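Local coordinates for protein VP1 (Polyomavirus HPyV7, PDB 4PCH) that serves as the major capsid protein of the virion, a jelly-roll subunit that assembles into pentamers and probably takes part in attachment to host cells, at residues L10-L15 and R267-K272; V225-A230 and R260-H265. One frame throughout, in Å; residues are numbered along the deposited sequence.

Interaction 1. Residues L10-L15 and R267-K272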
loop_
_atom_site.group_PDB
_atom_site.type_symbol
_atom_site.label_atom_id
_atom_site.label_comp_id
_atom_site.label_asym_id
_atom_site.label_seq_id
_atom_site.Cartn_x
_atom_site.Cartn_y
_atom_site.Cartn_z
ATOM N N LEU B 10 3.631 10.363 39.486
ATOM C CA LEU B 10 3.406 9.344 40.497
ATOM C C LEU B 10 2.380 8.381 39.942
ATOM O O LEU B 10 2.369 8.149 38.721
ATOM C CB LEU B 10 2.964 9.972 41.824
ATOM C CG LEU B 10 3.939 10.976 42.439
ATOM C CD1 LEU B 10 3.420 11.400 43.806
ATOM C CD2 LEU B 10 5.358 10.402 42.552
ATOM N N ASP B 11 1.516 7.839 40.798
ATOM C CA ASP B 11 0.587 6.800 40.369
ATOM C C ASP B 11 -0.725 7.371 39.873
ATOM O O ASP B 11 -1.134 8.479 40.258
ATOM C CB ASP B 11 0.306 5.801 41.501
ATOM C CG ASP B 11 1.506 4.914 41.823
ATOM O OD1 ASP B 11 2.389 4.721 40.959
ATOM O OD2 ASP B 11 1.556 4.395 42.949
ATOM N N THR B 12 -1.388 6.609 39.006
ATOM C CA THR B 12 -2.749 6.930 38.655
ATOM C C THR B 12 -3.603 6.823 39.909
ATOM O O THR B 12 -3.311 6.048 40.834
ATOM C CB THR B 12 -3.323 6.022 37.541
ATOM O OG1 THR B 12 -3.231 4.659 37.941
ATOM C CG2 THR B 12 -2.560 6.219 36.222
ATOM N N VAL B 13 -4.650 7.634 39.936
ATOM C CA VAL B 13 -5.645 7.587 40.983
ATOM C C VAL B 13 -6.537 6.360 40.693
ATOM O O VAL B 13 -6.867 6.112 39.533
ATOM C CB VAL B 13 -6.473 8.882 40.979
ATOM C CG1 VAL B 13 -7.582 8.833 42.006
ATOM C CG2 VAL B 13 -5.570 10.081 41.236
ATOM N N PRO B 14 -6.905 5.579 41.731
ATOM C CA PRO B 14 -7.732 4.397 41.451
ATOM C C PRO B 14 -8.953 4.757 40.589
ATOM O O PRO B 14 -9.599 5.779 40.822
ATOM C CB PRO B 14 -8.151 3.926 42.847
ATOM C CG PRO B 14 -7.051 4.396 43.744
ATOM C CD PRO B 14 -6.620 5.726 43.170
ATOM N N LEU B 15 -9.240 3.936 39.585
ATOM C CA LEU B 15 -10.331 4.200 38.653
ATOM C C LEU B 15 -11.724 4.070 39.281
ATOM O O LEU B 15 -12.063 3.024 39.843
ATOM C CB LEU B 15 -10.257 3.240 37.464
ATOM C CG LEU B 15 -8.960 3.162 36.653
ATOM C CD1 LEU B 15 -9.164 2.164 35.521
ATOM C CD2 LEU B 15 -8.527 4.528 36.121
ATOM N N ARG B 267 -8.037 9.972 32.669
ATOM C CA ARG B 267 -8.067 9.443 34.033
ATOM C C ARG B 267 -7.286 10.441 34.895
ATOM O O ARG B 267 -6.755 11.420 34.385
ATOM C CB ARG B 267 -7.437 8.037 34.123
ATOM C CG ARG B 267 -5.957 8.005 33.767
ATOM C CD ARG B 267 -5.452 6.611 33.439
ATOM N NE ARG B 267 -4.071 6.671 32.968
ATOM C CZ ARG B 267 -3.476 5.735 32.232
ATOM N NH1 ARG B 267 -4.115 4.600 31.924
ATOM N NH2 ARG B 267 -2.223 5.924 31.827
ATOM N N GLN B 268 -7.248 10.223 36.194
ATOM C CA GLN B 268 -6.516 11.113 37.076
ATOM C C GLN B 268 -5.155 10.554 37.434
ATOM O O GLN B 268 -5.009 9.353 37.688
ATOM C CB GLN B 268 -7.343 11.404 38.312
ATOM C CG GLN B 268 -8.601 12.185 37.984
ATOM C CD GLN B 268 -9.442 12.537 39.203
ATOM O OE1 GLN B 268 -9.075 12.287 40.358
ATOM N NE2 GLN B 268 -10.589 13.157 38.943
ATOM N N ARG B 269 -4.186 11.448 37.536
ATOM C CA ARG B 269 -2.790 11.100 37.821
ATOM C C ARG B 269 -2.259 12.088 38.840
ATOM O O ARG B 269 -2.457 13.302 38.686
ATOM C CB ARG B 269 -1.991 11.175 36.520
ATOM C CG ARG B 269 -0.487 10.923 36.619
ATOM C CD ARG B 269 -0.139 9.467 36.844
ATOM N NE ARG B 269 -0.167 8.735 35.580
ATOM C CZ ARG B 269 0.585 7.680 35.280
ATOM N NH1 ARG B 269 0.448 7.113 34.094
ATOM N NH2 ARG B 269 1.465 7.192 36.144
ATOM N N ARG B 270 -1.591 11.598 39.879
ATOM C CA ARG B 270 -0.883 12.491 40.809
ATOM C C ARG B 270 0.535 12.776 40.270
ATOM O O ARG B 270 1.213 11.903 39.711
ATOM C CB ARG B 270 -0.884 11.968 42.267
ATOM C CG ARG B 270 -0.892 13.145 43.277
ATOM C CD ARG B 270 -0.955 12.797 44.763
ATOM N NE ARG B 270 -2.304 12.832 45.350
ATOM C CZ ARG B 270 -2.990 13.925 45.735
ATOM N NH1 ARG B 270 -4.201 13.755 46.265
ATOM N NH2 ARG B 270 -2.521 15.181 45.596
ATOM N N ILE B 271 0.936 14.041 40.339
ATOM C CA ILE B 271 2.273 14.466 39.924
ATOM C C ILE B 271 2.914 15.251 41.078
ATOM O O ILE B 271 2.221 15.822 41.939
ATOM C CB ILE B 271 2.241 15.259 38.598
ATOM C CG1 ILE B 271 1.466 16.564 38.768
ATOM C CG2 ILE B 271 1.615 14.429 37.472
ATOM C CD1 ILE B 271 1.341 17.416 37.522
ATOM N N LYS B 272 4.245 15.246 41.122
ATOM C CA LYS B 272 5.019 15.812 42.230
ATOM C C LYS B 272 6.175 16.656 41.715
ATOM O O LYS B 272 6.647 16.430 40.593
ATOM C CB LYS B 272 5.590 14.675 43.105
ATOM C CG LYS B 272 6.355 15.120 44.344
ATOM C CD LYS B 272 6.914 13.927 45.110
ATOM C CE LYS B 272 7.758 14.365 46.298
ATOM N NZ LYS B 272 8.924 13.466 46.511
HETATM O O HOH W 1 -8.024 7.829 37.652
#
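L10-D11-T12 pair antiparallel with the end of strand 253-271 in an edge region of the VP1 jelly roll, where the first and last modelled strands of the chain meet. The axes run at 166°, and T12 and R269 form a non-hydrogen-bonded pair. On the backbone, L10 N donates to R270 O, R270 N to D11 O, and V13 N to Q268 O at 2.9 Å. This last donor, just past the end of strand 10-12, stands above the carbonyl plane. Beyond it a water lies between the two segments, accepting from Q268 N at 2.9 Å and within hydrogen-bonding distance of V13 O. The V13 side chain lays CG2 against Q268 CB (3.7 Å). T12 CG2 sits over one face of the R269 guanidinium, off its centre, and also covers a face of the R267 group. Both arginines form salt bridges with E84 on strand 79-93, which probably helps hold both groups flat against the methyl. R269 bends back at chi2 and chi3, which swings its guanidinium edge toward the other strand; NH2 there donates in plane to L10 O, 2.9 Å away, at an N-H...O angle of 160°.

Interaction 2. Residues V225-A230 and R260-H265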
loop_
_atom_site.group_PDB
_atom_site.type_symbol
_atom_site.label_atom_id
_atom_site.label_comp_id
_atom_site.label_asym_id
_atom_site.label_seq_id
_atom_site.Cartn_x
_atom_site.Cartn_y
_atom_site.Cartn_z
ATOM N N VAL B 225 -7.749 20.219 27.393
ATOM C CA VAL B 225 -7.014 19.440 26.391
ATOM C C VAL B 225 -7.033 20.238 25.085
ATOM O O VAL B 225 -8.039 20.861 24.736
ATOM C CB VAL B 225 -7.559 18.012 26.252
ATOM C CG1 VAL B 225 -8.997 17.974 25.804
ATOM C CG2 VAL B 225 -6.697 17.188 25.299
ATOM N N TYR B 226 -5.905 20.208 24.379
ATOM C CA TYR B 226 -5.670 21.035 23.205
ATOM C C TYR B 226 -5.629 20.084 22.023
ATOM O O TYR B 226 -4.847 19.120 22.044
ATOM C CB TYR B 226 -4.330 21.777 23.318
ATOM C CG TYR B 226 -4.347 22.852 24.400
ATOM C CD1 TYR B 226 -4.418 22.500 25.728
ATOM C CD2 TYR B 226 -4.320 24.201 24.079
ATOM C CE1 TYR B 226 -4.469 23.463 26.722
ATOM C CE2 TYR B 226 -4.360 25.171 25.055
ATOM C CZ TYR B 226 -4.442 24.791 26.386
ATOM O OH TYR B 226 -4.489 25.715 27.392
ATOM N N LEU B 227 -6.525 20.321 21.070
ATOM C CA LEU B 227 -6.632 19.530 19.830
ATOM C C LEU B 227 -6.257 20.387 18.659
ATOM O O LEU B 227 -6.648 21.547 18.593
ATOM C CB LEU B 227 -8.064 19.033 19.660
ATOM C CG LEU B 227 -8.569 18.150 20.811
ATOM C CD1 LEU B 227 -10.027 17.817 20.593
ATOM C CD2 LEU B 227 -7.707 16.903 20.995
ATOM N N THR B 228 -5.531 19.800 17.703
ATOM C CA THR B 228 -5.111 20.518 16.496
ATOM C C THR B 228 -5.289 19.555 15.325
ATOM O O THR B 228 -5.051 18.367 15.479
ATOM C CB THR B 228 -3.647 20.999 16.583
ATOM O OG1 THR B 228 -3.422 21.675 17.830
ATOM C CG2 THR B 228 -3.301 21.964 15.446
ATOM N N SER B 229 -5.770 20.062 14.186
ATOM C CA SER B 229 -5.902 19.185 13.025
ATOM C C SER B 229 -5.745 19.931 11.718
ATOM O O SER B 229 -5.832 21.147 11.677
ATOM C CB SER B 229 -7.231 18.423 13.063
ATOM O OG SER B 229 -8.342 19.252 12.847
ATOM N N ALA B 230 -5.468 19.182 10.644
ATOM C CA ALA B 230 -5.572 19.716 9.299
ATOM C C ALA B 230 -5.754 18.546 8.371
ATOM O O ALA B 230 -5.006 17.546 8.459
ATOM C CB ALA B 230 -4.315 20.479 8.922
ATOM N N ARG B 260 -12.999 16.919 11.658
ATOM C CA ARG B 260 -12.206 15.842 12.272
ATOM C C ARG B 260 -12.715 15.613 13.682
ATOM O O ARG B 260 -12.647 16.511 14.526
ATOM C CB ARG B 260 -10.682 16.058 12.286
ATOM C CG ARG B 260 -9.966 14.916 13.000
ATOM C CD ARG B 260 -8.452 14.950 12.855
ATOM N NE ARG B 260 -8.027 14.490 11.522
ATOM C CZ ARG B 260 -7.844 13.213 11.188
ATOM N NH1 ARG B 260 -8.062 12.233 12.061
ATOM N NH2 ARG B 260 -7.462 12.879 9.956
ATOM N N PHE B 261 -13.243 14.406 13.890
ATOM C CA PHE B 261 -13.761 13.943 15.187
ATOM C C PHE B 261 -12.618 13.543 16.104
ATOM O O PHE B 261 -11.695 12.894 15.671
ATOM C CB PHE B 261 -14.716 12.752 14.979
ATOM C CG PHE B 261 -15.213 12.121 16.254
ATOM C CD1 PHE B 261 -16.214 12.723 16.987
ATOM C CD2 PHE B 261 -14.653 10.928 16.730
ATOM C CE1 PHE B 261 -16.690 12.165 18.156
ATOM C CE2 PHE B 261 -15.129 10.368 17.899
ATOM C CZ PHE B 261 -16.131 10.979 18.615
ATOM N N PHE B 262 -12.746 13.856 17.402
ATOM C CA PHE B 262 -11.852 13.337 18.433
ATOM C C PHE B 262 -12.701 12.888 19.610
ATOM O O PHE B 262 -13.666 13.569 19.967
ATOM C CB PHE B 262 -10.924 14.409 18.992
ATOM C CG PHE B 262 -9.872 14.913 18.037
ATOM C CD1 PHE B 262 -10.170 15.898 17.109
ATOM C CD2 PHE B 262 -8.562 14.415 18.092
ATOM C CE1 PHE B 262 -9.181 16.405 16.272
ATOM C CE2 PHE B 262 -7.570 14.917 17.255
ATOM C CZ PHE B 262 -7.893 15.932 16.348
ATOM N N ARG B 263 -12.354 11.745 20.207
ATOM C CA ARG B 263 -12.840 11.368 21.533
ATOM C C ARG B 263 -11.595 11.147 22.399
ATOM O O ARG B 263 -10.751 10.313 22.085
ATOM C CB ARG B 263 -13.675 10.073 21.493
ATOM C CG ARG B 263 -14.242 9.684 22.858
ATOM C CD ARG B 263 -15.025 8.383 22.844
ATOM N NE ARG B 263 -16.112 8.329 21.865
ATOM C CZ ARG B 263 -16.059 7.752 20.663
ATOM N NH1 ARG B 263 -17.137 7.777 19.889
ATOM N NH2 ARG B 263 -14.932 7.189 20.186
ATOM N N VAL B 264 -11.485 11.887 23.489
ATOM C CA VAL B 264 -10.272 11.834 24.310
ATOM C C VAL B 264 -10.655 11.198 25.637
ATOM O O VAL B 264 -11.600 11.670 26.305
ATOM C CB VAL B 264 -9.693 13.255 24.547
ATOM C CG1 VAL B 264 -8.458 13.198 25.428
ATOM C CG2 VAL B 264 -9.324 13.929 23.224
ATOM N N HIS B 265 -9.929 10.150 26.032
ATOM C CA HIS B 265 -10.187 9.463 27.285
ATOM C C HIS B 265 -9.195 9.871 28.338
ATOM O O HIS B 265 -7.992 9.813 28.111
ATOM C CB HIS B 265 -10.093 7.968 27.070
ATOM C CG HIS B 265 -11.007 7.472 26.003
ATOM N ND1 HIS B 265 -12.211 6.861 26.286
ATOM C CD2 HIS B 265 -10.900 7.491 24.656
ATOM C CE1 HIS B 265 -12.804 6.526 25.154
ATOM N NE2 HIS B 265 -12.035 6.911 24.154
#
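Segments 225-230 and 260-265 run nearly antiparallel, at 152°, but their axes come no closer than 8.8 Å, too far apart for backbone pairing, so side chains make the contact. L227 and F262 lie at its middle, their side chains passing alongside one another. L227 CD2 rests over one face of the F262 ring, 4.2 Å from the centroid and 24° off the normal, a CH-pi contact displaced toward the rim. Its sister methyl CD1 packs on F262 CB at 3.9 Å, so the two branches of the leucine cover the root and the face of the aromatic. F262 CG is anti to its carbonyl carbon (chi1 -69°), and the ring reaches across to bring CZ within 3.8 Å of T228 O. S229 CB meets the same ring at its edge and touches R260 CD (3.7 Å), while the R260 guanidinium turns to a salt bridge with D231. At the other end, V264 CG2 meets L227 CD2 at 4.1 Å, and V225 CG2 lies near V264 CG1 at 4.4 Å. L27 and W121 add further cover to F262. Such mostly apolar packing between separated strands, with a polar S229-R260 end, is typical of a viral jelly-roll beta-sandwich interior.

Strand 253-271 serves both contacts: its residues 260-265 supply one side of interaction 2, and 267-272 follow after a single residue to pair in interaction 1. The contact centres are nonetheless about 22 Å apart, and beyond that adjacency in sequence the two do not touch. Their settings differ accordingly: interaction 2 is buried, its centre about 9 Å from that of the chain, whereas interaction 1 is partly buried at about 29 Å. Along the chain, interaction 2 is nested within the loop closed by interaction 1. Strand 79-93 supports both, through E84 at R267 and R269, and through T90 at R260 and F262. Near interaction 2, P178 of a neighbouring subunit packs on F261 and R263.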